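Local coordinates for protein dicer Related Helicase (Caenorhabditis elegans, PDB 6M6Q) that probably couples ATP hydrolysis to RNA binding as a helicase of the RIG-I-like family, this piece being its all-helical N-terminal domain, at residues K33-F36 / L37-C40; F119-C122 / F123-V127; K259-L262 / H263-L266. All coordinates share one frame; numbering follows the deposited sequence.

Contact 1: K33-F36 / L37-C40; sequences KWKF and LDVC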
# COMPACT_ATOMS: atom_id res chain seq x y z
N LYS B 33 13.69 -7.66 1.85
CA LYS B 33 12.61 -8.60 1.47
C LYS B 33 12.95 -9.33 0.15
O LYS B 33 12.56 -10.48 0.02
CB LYS B 33 11.26 -7.87 1.40
CG LYS B 33 11.04 -6.96 0.21
CD LYS B 33 9.60 -6.46 0.16
CE LYS B 33 9.12 -6.17 -1.23
NZ LYS B 33 7.95 -5.26 -1.19
N TRP B 34 13.65 -8.68 -0.79
CA TRP B 34 14.00 -9.30 -2.11
C TRP B 34 15.14 -10.29 -1.92
O TRP B 34 15.13 -11.36 -2.61
CB TRP B 34 14.32 -8.25 -3.17
CG TRP B 34 13.13 -7.41 -3.56
CD1 TRP B 34 13.05 -6.05 -3.56
CD2 TRP B 34 11.83 -7.89 -3.98
NE1 TRP B 34 11.80 -5.64 -3.95
CE2 TRP B 34 11.03 -6.75 -4.21
CE3 TRP B 34 11.27 -9.15 -4.20
CZ2 TRP B 34 9.71 -6.84 -4.64
CZ3 TRP B 34 9.96 -9.25 -4.61
CH2 TRP B 34 9.19 -8.10 -4.82
N LYS B 35 16.06 -10.00 -0.99
CA LYS B 35 17.19 -10.89 -0.63
C LYS B 35 16.64 -12.08 0.15
O LYS B 35 17.16 -13.19 -0.05
CB LYS B 35 18.27 -10.14 0.14
CG LYS B 35 19.46 -10.98 0.62
CD LYS B 35 20.19 -11.71 -0.50
CE LYS B 35 21.35 -12.57 -0.05
NZ LYS B 35 21.71 -13.55 -1.11
N PHE B 36 15.58 -11.88 0.93
CA PHE B 36 14.90 -12.94 1.71
C PHE B 36 14.19 -13.89 0.75
O PHE B 36 14.35 -15.11 0.91
CB PHE B 36 13.92 -12.35 2.72
CG PHE B 36 12.93 -13.33 3.28
CD1 PHE B 36 13.35 -14.38 4.09
CD2 PHE B 36 11.58 -13.20 3.01
CE1 PHE B 36 12.43 -15.28 4.60
CE2 PHE B 36 10.66 -14.10 3.52
CZ PHE B 36 11.09 -15.14 4.32
N LEU B 37 13.46 -13.35 -0.23
CA LEU B 37 12.83 -14.13 -1.34
C LEU B 37 13.93 -14.88 -2.06
O LEU B 37 13.77 -16.08 -2.20
CB LEU B 37 12.06 -13.21 -2.31
CG LEU B 37 11.28 -13.90 -3.44
CD1 LEU B 37 10.10 -14.75 -2.91
CD2 LEU B 37 10.76 -12.87 -4.44
N ASP B 38 15.03 -14.20 -2.40
CA ASP B 38 16.20 -14.81 -3.11
C ASP B 38 16.69 -16.06 -2.35
O ASP B 38 16.94 -17.07 -3.03
CB ASP B 38 17.35 -13.82 -3.32
CG ASP B 38 18.47 -14.42 -4.16
OD1 ASP B 38 19.50 -14.79 -3.57
OD2 ASP B 38 18.24 -14.62 -5.36
N VAL B 39 16.81 -15.97 -1.02
CA VAL B 39 17.32 -17.06 -0.12
C VAL B 39 16.33 -18.24 -0.15
O VAL B 39 16.78 -19.39 -0.32
CB VAL B 39 17.56 -16.54 1.32
CG1 VAL B 39 17.69 -17.66 2.34
CG2 VAL B 39 18.77 -15.62 1.40
N CYS B 40 15.03 -17.97 -0.03
CA CYS B 40 13.96 -19.00 -0.08
C CYS B 40 13.99 -19.71 -1.44
O CYS B 40 13.80 -20.92 -1.46
CB CYS B 40 12.58 -18.39 0.19
SG CYS B 40 12.38 -17.70 1.86
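The ammonium group of Lys35 is gripped by three partners: NZ hydrogen-bonds to Tyr144 OH, its strongest partner, and to Gln227 O, and makes a long salt bridge, 3.5 Å, with Asp38 OD1, one turn along the same helix. A bend in the lysine chain at CB-CG (chi2 57°) carries NZ toward Asp38 after CG has set out opposite the backbone N. The carboxylate is held in its turn by Ser229 N on OD1 and Thr230 OG1 on OD2, so a buried charge pair has polar company at both ends, which would probably favour the ionised forms.

On another side of the helix, Cys40 lays its sulfur over one face of the Phe36 ring, SG lying 4.0 Å from the ring centroid. A polarisable sulfur on a one-carbon arm suits a place over an aromatic face one turn away. Trp34 and Leu37 run side by side, Leu37 CD2 meeting Trp34 CZ3 at 3.7 Å in the plane of the indole, at its edge.

Regular i to i+4 backbone bonds support these pairs. Helix 33-42 lies among three others: Trp34 and Leu37 face helix 94-127, Phe36 and Val39 pack on helix 131-144, and Trp34 also reaches helix 262-271.

Contact 2: F119-C122 / F123-V127; sequences FSEC and FLNTV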
# COMPACT_ATOMS: atom_id res chain seq x y z
N PHE B 119 2.73 -13.55 -7.26
CA PHE B 119 2.73 -14.62 -6.24
C PHE B 119 3.89 -14.41 -5.25
O PHE B 119 3.75 -14.82 -4.09
CB PHE B 119 2.71 -15.98 -6.93
CG PHE B 119 1.37 -16.31 -7.53
CD1 PHE B 119 0.33 -16.78 -6.72
CD2 PHE B 119 1.10 -16.07 -8.86
CE1 PHE B 119 -0.92 -17.05 -7.27
CE2 PHE B 119 -0.14 -16.33 -9.40
CZ PHE B 119 -1.15 -16.81 -8.60
N SER B 120 4.98 -13.76 -5.68
CA SER B 120 6.09 -13.32 -4.79
C SER B 120 5.54 -12.32 -3.76
O SER B 120 5.80 -12.50 -2.56
CB SER B 120 7.23 -12.72 -5.57
OG SER B 120 7.92 -13.70 -6.30
N GLU B 121 4.80 -11.32 -4.24
CA GLU B 121 4.18 -10.25 -3.41
C GLU B 121 3.10 -10.85 -2.51
O GLU B 121 2.94 -10.36 -1.40
CB GLU B 121 3.62 -9.14 -4.29
CG GLU B 121 4.71 -8.31 -4.97
CD GLU B 121 4.85 -6.88 -4.50
OE1 GLU B 121 5.66 -6.16 -5.10
OE2 GLU B 121 4.13 -6.49 -3.57
N CYS B 122 2.41 -11.91 -2.95
CA CYS B 122 1.40 -12.62 -2.12
C CYS B 122 2.09 -13.32 -0.95
O CYS B 122 1.53 -13.30 0.15
CB CYS B 122 0.60 -13.63 -2.93
SG CYS B 122 -0.56 -14.57 -1.90
N PHE B 123 3.27 -13.88 -1.17
CA PHE B 123 4.04 -14.57 -0.10
C PHE B 123 4.59 -13.53 0.88
O PHE B 123 4.25 -13.60 2.08
CB PHE B 123 5.15 -15.42 -0.70
CG PHE B 123 6.21 -15.87 0.27
CD1 PHE B 123 5.93 -16.86 1.20
CD2 PHE B 123 7.49 -15.39 0.19
CE1 PHE B 123 6.93 -17.35 2.02
CE2 PHE B 123 8.49 -15.88 1.01
CZ PHE B 123 8.20 -16.86 1.93
N LEU B 124 5.36 -12.57 0.36
CA LEU B 124 6.12 -11.57 1.16
C LEU B 124 5.14 -10.73 2.01
O LEU B 124 5.45 -10.53 3.18
CB LEU B 124 6.96 -10.70 0.22
CG LEU B 124 8.16 -11.40 -0.43
CD1 LEU B 124 9.06 -10.39 -1.14
CD2 LEU B 124 8.95 -12.19 0.59
N ASN B 125 4.02 -10.29 1.45
CA ASN B 125 3.05 -9.40 2.15
C ASN B 125 2.30 -10.17 3.24
O ASN B 125 1.71 -9.52 4.08
CB ASN B 125 2.05 -8.76 1.20
CG ASN B 125 2.69 -7.77 0.25
OD1 ASN B 125 3.77 -7.24 0.51
ND2 ASN B 125 2.01 -7.52 -0.85
N THR B 126 2.26 -11.50 3.17
CA THR B 126 1.60 -12.38 4.17
C THR B 126 2.56 -12.62 5.36
O THR B 126 2.11 -12.45 6.51
CB THR B 126 1.13 -13.69 3.53
OG1 THR B 126 0.24 -13.40 2.46
CG2 THR B 126 0.39 -14.58 4.51
N VAL B 127 3.82 -12.98 5.08
CA VAL B 127 4.78 -13.49 6.09
C VAL B 127 5.52 -12.33 6.78
O VAL B 127 5.88 -12.49 7.91
CB VAL B 127 5.79 -14.49 5.49
CG1 VAL B 127 5.11 -15.66 4.86
CG2 VAL B 127 6.72 -13.82 4.50
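Thr126 and Cys122 meet through a side-chain-to-backbone hydrogen bond: the hydroxyl OG1 gives its proton to Cys122 O at 2.6 Å, almost straight along the carbonyl bond. With OG1 beside its backbone N (chi1 -57°), threonine can reach back one turn, while its amide N bonds instead to Phe123 O, which also accepts from Val127 N. These bonds lie where helix 94-127 ends.

Among the backbone bonds, Leu124 N to Ser120 O is nearly linear, at 3.0 Å and 174°; the same oxygen also receives a weak bond from Phe123 N.

The polar side chains pair loosely. Asn125 ND2 lies 3.0 Å from Glu121 O, at an angle too poor for a hydrogen bond, and a long 3.6 Å from Glu121 OE2, the amide and carboxylate planes 76° apart. Glu121 OE1 makes a salt bridge with Arg117. A leucine in place of Asn125 is likely to put an apolar branch against Glu121 O and OE2, taking away the amide that lies beside both.

Apolar contacts lie elsewhere: Val127 CG2 sits over the centre of the Phe123 ring, and that ring packs on Ile67 of helix 63-72, on Phe52 and, edge-to-face, on Phe55. Leu124 packs on Trp34 and Phe36 of helix 33-42. This last turn of the helix is therefore amphipathic, with apolar groups packing on its neighbours and the amide and carboxylate on a partly exposed flank.

Contact 3: K259-L262 / H263-L266; sequences KWSL and HKTL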
# COMPACT_ATOMS: atom_id res chain seq x y z
N LYS B 259 22.01 -1.98 -15.75
CA LYS B 259 20.59 -2.12 -15.34
C LYS B 259 20.46 -2.04 -13.81
O LYS B 259 21.21 -2.74 -13.08
CB LYS B 259 20.02 -3.44 -15.89
CG LYS B 259 19.82 -3.48 -17.40
CD LYS B 259 19.08 -4.71 -17.90
CE LYS B 259 17.57 -4.53 -17.95
NZ LYS B 259 16.90 -5.63 -18.69
N TRP B 260 19.52 -1.23 -13.34
CA TRP B 260 19.13 -1.10 -11.91
C TRP B 260 18.09 -2.16 -11.57
O TRP B 260 17.60 -2.82 -12.49
CB TRP B 260 18.60 0.30 -11.65
CG TRP B 260 18.60 0.71 -10.22
CD1 TRP B 260 17.52 0.80 -9.40
CD2 TRP B 260 19.73 1.18 -9.45
NE1 TRP B 260 17.89 1.27 -8.17
CE2 TRP B 260 19.24 1.51 -8.17
CE3 TRP B 260 21.11 1.34 -9.70
CZ2 TRP B 260 20.06 2.00 -7.15
CZ3 TRP B 260 21.91 1.83 -8.70
CH2 TRP B 260 21.39 2.16 -7.44
N SER B 261 17.81 -2.36 -10.28
CA SER B 261 16.82 -3.34 -9.76
C SER B 261 16.08 -2.75 -8.55
O SER B 261 16.57 -1.75 -7.98
CB SER B 261 17.47 -4.64 -9.41
OG SER B 261 18.31 -4.51 -8.27
N LEU B 262 14.95 -3.34 -8.18
CA LEU B 262 14.15 -2.89 -7.02
C LEU B 262 14.93 -3.19 -5.74
O LEU B 262 14.78 -2.41 -4.76
CB LEU B 262 12.80 -3.60 -7.02
CG LEU B 262 11.88 -3.23 -8.17
CD1 LEU B 262 10.68 -4.15 -8.19
CD2 LEU B 262 11.44 -1.79 -8.08
N HIS B 263 15.77 -4.23 -5.76
CA HIS B 263 16.62 -4.64 -4.63
C HIS B 263 17.71 -3.60 -4.42
O HIS B 263 18.00 -3.26 -3.25
CB HIS B 263 17.22 -6.04 -4.82
CG HIS B 263 18.13 -6.43 -3.70
ND1 HIS B 263 17.68 -6.55 -2.39
CD2 HIS B 263 19.44 -6.75 -3.68
CE1 HIS B 263 18.68 -6.93 -1.63
NE2 HIS B 263 19.77 -7.05 -2.39
N LYS B 264 18.22 -3.03 -5.50
CA LYS B 264 19.26 -1.98 -5.43
C LYS B 264 18.69 -0.72 -4.77
O LYS B 264 19.40 -0.13 -3.96
CB LYS B 264 19.87 -1.72 -6.80
CG LYS B 264 21.00 -2.68 -7.15
CD LYS B 264 21.75 -2.33 -8.41
CE LYS B 264 22.88 -3.29 -8.67
NZ LYS B 264 22.39 -4.67 -8.82
N THR B 265 17.43 -0.39 -5.06
CA THR B 265 16.74 0.80 -4.49
C THR B 265 16.61 0.61 -2.97
O THR B 265 16.96 1.54 -2.22
CB THR B 265 15.37 1.04 -5.13
OG1 THR B 265 15.49 1.13 -6.55
CG2 THR B 265 14.71 2.31 -4.62
N LEU B 266 16.16 -0.57 -2.53
CA LEU B 266 15.94 -0.86 -1.09
C LEU B 266 17.29 -0.89 -0.36
O LEU B 266 17.35 -0.38 0.80
CB LEU B 266 15.20 -2.20 -0.95
CG LEU B 266 13.79 -2.22 -1.53
CD1 LEU B 266 13.07 -3.49 -1.14
CD2 LEU B 266 12.99 -1.00 -1.10
O HOH W 1 20.42 -4.54 -11.42
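Ser261 is the N-cap of helix 262-271, its hydroxyl OG accepting a hydrogen bond from Lys264 N at 3.1 Å. A first-turn amide has no preceding helical carbonyl to bond to, and the short serine chain supplies the acceptor; with chi1 at 69°, OG is placed between the backbone N and the carbonyl carbon. Ser261 O adds weak bonds from Lys264 N and Thr265 N, and the ordinary helical pattern is established with Leu266 N to Leu262 O.

Trp260, just before the cap, folds across this first turn. Its indole NE1 donates to Thr265 OG1 at 2.9 Å, with the oxygen only 5° out of the ring plane. Thr265 OG1 also bonds to Gly196 N, at the start of helix 196-204, so one hydroxyl ties the indole to that helix. The six-membered ring presents a face to Lys264: CB lies 3.8 Å from its centroid, a CH-pi contact, and Lys264 CD stays over the same face, 3.9 Å from Trp260 CE3. Phe221 of helix 210-221 touches both Trp260 and Lys264.

A lysine suits this place because its methylenes can line the indole while the ammonium group at its end reaches a water. The chain stays extended until a final bend at CD-CE (chi4 60°), where NZ donates to the water at 3.3 Å, and that water donates at 2.6 Å to Lys259 O.

How the contacts relate
Contact 1 is the middle element of the three. Its centre is 11 Å from that of contact 2 and 14 Å from that of contact 3, and it touches both, whereas contacts 2 and 3 lie 19 Å apart between centres, with nearest atoms about 6 Å apart. Trp34 does much of the bridging: CZ3 meets Leu124 CD1 of contact 2 at 3.8 Å, while CD1 meets Leu266 CD1 of contact 3 at 3.5 Å. Phe36 CD2 adds Leu124 CD2 at 3.7 Å, and Lys35 CB adds His263 CE1 at 3.7 Å. These are packing contacts between helices far apart in sequence, within the N-terminal domain of a longer helicase.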